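Local atomic coordinates of ribonuclease VapC (Klebsiella pneumoniae, PDB entry 7BY3), a protein that probably cleaves RNA as the magnesium-dependent toxin of a toxin-antitoxin system, with the PIN-domain fold of the VapC family. Residues Leu94-Ala97 with Gln98-Leu102; Glu22-Gln25 with Ala26-Trp30. One frame throughout, in Å; residues are numbered along the deposited sequence.

Interaction 1: residues Leu94-Ala97 with Gln98-Leu102; sequences LATA and QLHRL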
# COMPACT_ATOMS: atom_id res chain seq x y z
N LEU B 94 -8.29 -3.28 7.52
CA LEU B 94 -9.57 -2.91 8.11
C LEU B 94 -10.18 -1.71 7.39
O LEU B 94 -11.39 -1.64 7.20
CB LEU B 94 -9.42 -2.62 9.60
CG LEU B 94 -10.70 -2.28 10.37
CD1 LEU B 94 -11.75 -3.36 10.18
CD2 LEU B 94 -10.41 -2.06 11.84
N ALA B 95 -9.33 -0.77 6.99
CA ALA B 95 -9.78 0.41 6.25
C ALA B 95 -10.33 0.02 4.89
O ALA B 95 -11.32 0.59 4.42
CB ALA B 95 -8.64 1.41 6.10
N THR B 96 -9.68 -0.95 4.26
CA THR B 96 -10.10 -1.45 2.97
C THR B 96 -11.49 -2.09 3.06
O THR B 96 -12.33 -1.89 2.19
CB THR B 96 -9.09 -2.47 2.42
OG1 THR B 96 -7.83 -1.82 2.19
CG2 THR B 96 -9.58 -3.08 1.12
N ALA B 97 -11.71 -2.85 4.13
CA ALA B 97 -13.00 -3.51 4.34
C ALA B 97 -14.12 -2.50 4.56
O ALA B 97 -15.18 -2.61 3.95
CB ALA B 97 -12.91 -4.47 5.52
N GLN B 98 -13.87 -1.53 5.42
CA GLN B 98 -14.86 -0.50 5.74
C GLN B 98 -15.30 0.29 4.52
O GLN B 98 -16.49 0.44 4.27
CB GLN B 98 -14.32 0.47 6.79
CG GLN B 98 -14.09 -0.14 8.16
CD GLN B 98 -13.91 0.92 9.23
OE1 GLN B 98 -13.70 2.09 8.92
NE2 GLN B 98 -13.98 0.50 10.49
N LEU B 99 -14.33 0.79 3.76
CA LEU B 99 -14.61 1.63 2.61
C LEU B 99 -15.48 0.91 1.58
O LEU B 99 -16.37 1.51 0.98
CB LEU B 99 -13.30 2.08 1.95
CG LEU B 99 -12.46 3.12 2.70
CD1 LEU B 99 -11.66 3.96 1.72
CD2 LEU B 99 -13.32 4.00 3.59
N HIS B 100 -15.22 -0.38 1.40
CA HIS B 100 -15.95 -1.18 0.42
C HIS B 100 -17.12 -1.95 1.03
O HIS B 100 -17.76 -2.75 0.35
CB HIS B 100 -15.00 -2.14 -0.29
CG HIS B 100 -14.06 -1.46 -1.24
ND1 HIS B 100 -12.88 -0.87 -0.83
CD2 HIS B 100 -14.14 -1.25 -2.58
CE1 HIS B 100 -12.28 -0.34 -1.87
NE2 HIS B 100 -13.01 -0.55 -2.94
N ARG B 101 -17.38 -1.70 2.31
CA ARG B 101 -18.48 -2.34 3.04
C ARG B 101 -18.37 -3.85 3.01
O ARG B 101 -19.33 -4.55 2.69
CB ARG B 101 -19.83 -1.92 2.47
CG ARG B 101 -19.93 -0.47 2.05
CD ARG B 101 -20.93 -0.34 0.92
NE ARG B 101 -20.47 -1.04 -0.28
CZ ARG B 101 -21.28 -1.56 -1.20
NH1 ARG B 101 -22.59 -1.45 -1.07
NH2 ARG B 101 -20.76 -2.18 -2.25
N LEU B 102 -17.19 -4.36 3.35
CA LEU B 102 -16.97 -5.80 3.41
C LEU B 102 -16.77 -6.26 4.84
O LEU B 102 -16.23 -5.53 5.67
CB LEU B 102 -15.77 -6.20 2.56
CG LEU B 102 -15.64 -5.55 1.18
CD1 LEU B 102 -14.38 -6.02 0.49
CD2 LEU B 102 -16.86 -5.85 0.34
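A Schellman motif ends helix 88-99 of the PIN domain, where Ala97 meets Leu102. The N of Leu102 reaches back to the O of Ala97 at 2.7 Å, and this bond is almost straight (177° at the hydrogen). Inside that turn the N of Arg101 bonds to the O of Gln98 at 3.0 Å. Arg101 is the C-prime residue; its positive phi of 58° turns the chain out of the helix. The CB of Leu102 then comes to 4.5 Å from the CB of Ala97. Both of these side chains also pack on Leu7 of strand 6-8. The chain then continues into strand 103-105, which runs parallel to strand 6-8 in the sheet.

One turn earlier the helix keeps regular bonds, from Gln98 N to Leu94 O and from Leu99 N to Ala95 O, both 3.1 Å. At Thr96 a side chain joins in. The ND1 of His100 gives its N-H to the O of Thr96 at 3.2 Å. The acceptor lies at the ring edge, close to the ring plane, and ND1 lies in the carbonyl plane of Thr96. With CG beside its own backbone N (chi1 -71°), the ring folds back along the helix to make this bond. The backbone N of His100 adds a weak bond to the same oxygen at 3.4 Å. The OG1 of Thr96 turns instead to the O of Ile92.

The ring thus supplements a weak backbone bond at the helix end. The Thr96 bond uses the proton on ND1, consistent with either a neutral ring protonated there or a charged one.

Interaction 2: residues Glu22-Gln25 with Ala26-Trp30; sequences EAKQ and ALEAW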
# COMPACT_ATOMS: atom_id res chain seq x y z
N GLU B 22 -10.15 -25.81 7.65
CA GLU B 22 -10.84 -24.74 8.34
C GLU B 22 -10.91 -23.48 7.48
O GLU B 22 -11.87 -22.72 7.54
CB GLU B 22 -10.16 -24.42 9.68
CG GLU B 22 -10.24 -25.53 10.72
CD GLU B 22 -9.04 -26.45 10.70
OE1 GLU B 22 -8.40 -26.59 9.64
OE2 GLU B 22 -8.73 -27.04 11.76
N ALA B 23 -9.87 -23.26 6.68
CA ALA B 23 -9.80 -22.10 5.80
C ALA B 23 -10.67 -22.30 4.57
O ALA B 23 -11.32 -21.37 4.10
CB ALA B 23 -8.37 -21.83 5.39
N LYS B 24 -10.67 -23.53 4.04
CA LYS B 24 -11.57 -23.91 2.96
C LYS B 24 -13.02 -23.63 3.37
O LYS B 24 -13.82 -23.14 2.58
CB LYS B 24 -11.38 -25.39 2.60
CG LYS B 24 -12.40 -25.95 1.62
CD LYS B 24 -11.95 -27.31 1.08
CE LYS B 24 -13.04 -28.00 0.27
NZ LYS B 24 -14.22 -28.36 1.10
N GLN B 25 -13.34 -23.93 4.63
CA GLN B 25 -14.68 -23.69 5.16
C GLN B 25 -14.94 -22.21 5.39
O GLN B 25 -16.08 -21.76 5.35
CB GLN B 25 -14.88 -24.45 6.46
CG GLN B 25 -14.90 -25.95 6.29
CD GLN B 25 -15.17 -26.69 7.58
OE1 GLN B 25 -15.09 -26.11 8.66
NE2 GLN B 25 -15.50 -27.97 7.47
N ALA B 26 -13.88 -21.45 5.63
CA ALA B 26 -14.00 -20.01 5.82
C ALA B 26 -14.24 -19.32 4.49
O ALA B 26 -15.01 -18.36 4.40
CB ALA B 26 -12.75 -19.45 6.49
N LEU B 27 -13.59 -19.81 3.44
CA LEU B 27 -13.71 -19.22 2.12
C LEU B 27 -14.99 -19.64 1.40
O LEU B 27 -15.48 -18.92 0.53
CB LEU B 27 -12.49 -19.58 1.27
CG LEU B 27 -11.23 -18.76 1.58
CD1 LEU B 27 -10.02 -19.37 0.92
CD2 LEU B 27 -11.42 -17.33 1.12
N GLU B 28 -15.53 -20.80 1.77
CA GLU B 28 -16.80 -21.26 1.21
C GLU B 28 -17.99 -20.61 1.90
O GLU B 28 -19.08 -20.55 1.34
CB GLU B 28 -16.92 -22.78 1.31
CG GLU B 28 -15.99 -23.55 0.39
CD GLU B 28 -16.13 -25.05 0.55
OE1 GLU B 28 -17.01 -25.49 1.33
OE2 GLU B 28 -15.37 -25.80 -0.10
N ALA B 29 -17.76 -20.11 3.11
CA ALA B 29 -18.83 -19.58 3.94
C ALA B 29 -19.35 -18.24 3.44
O ALA B 29 -20.31 -17.70 3.98
CB ALA B 29 -18.36 -19.45 5.38
N TRP B 30 -18.71 -17.69 2.42
CA TRP B 30 -19.08 -16.39 1.89
C TRP B 30 -19.24 -16.42 0.37
O TRP B 30 -18.53 -17.17 -0.31
CB TRP B 30 -18.05 -15.34 2.30
CG TRP B 30 -17.95 -15.20 3.79
CD1 TRP B 30 -17.19 -15.96 4.63
CD2 TRP B 30 -18.63 -14.25 4.61
NE1 TRP B 30 -17.35 -15.54 5.93
CE2 TRP B 30 -18.23 -14.49 5.94
CE3 TRP B 30 -19.53 -13.21 4.35
CZ2 TRP B 30 -18.71 -13.73 7.01
CZ3 TRP B 30 -20.00 -12.46 5.41
CH2 TRP B 30 -19.59 -12.73 6.72
O HOH W 1 -17.01 -28.87 0.56
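Glu22 accepts a weak bond on its O from the N of Ala26, within helix 21-28, a short helix of the PIN domain. Ala23 follows. Its O takes the N of Leu27 at 2.8 Å and, more weakly, the N of Ala26. The methyl of Ala23 faces Leu16 of helix 10-17, and Leu27 packs on Leu16 as well, so this side of the helix is buried.

Lys24 carries the side-chain contact, an i to i+4 salt bridge with Glu28. Its O also accepts the backbone N of Glu28 at 3.0 Å, so the pair is joined twice. The lysine chain is extended as far as CE and bends at chi4 (-65°), which turns NZ to the carboxylate. NZ meets OE2 of Glu28 at 3.1 Å on the syn side, 32° out of the carboxylate plane. The CE of Lys24 lies almost as near that oxygen. Both side chains also pack against a neighbouring subunit.

Gln25 closes the segment with a weak bond from the N of Ala29 to its O. Beside the salt bridge, a water accepts from NZ of Lys24 at 2.9 Å and donates weakly to OE1 of Glu28 at 3.5 Å.

How the interactions relate
Interaction 1 lies at the C-terminal end of helix 88-99, while interaction 2 takes in nearly all of helix 21-28; both are in the same PIN domain. Interaction 2 comes first in the chain. Their centres are 19 Å apart, and their nearest atoms, about 7 Å apart, do not touch. Strand 6-8 links them: Leu7 packs on 94-102, while Phe8 meets Leu27 and Trp30 of 22-30. The next residue, Asp9, is a predicted magnesium ligand. The side chain of Leu94 lies about 8 Å from that of Asp9 and about 6 Å from that of Asp90, the other predicted ligand. The side chain of Leu27 is about 10 Å from that of Asp9. A neighbouring subunit packs on interaction 2 alone.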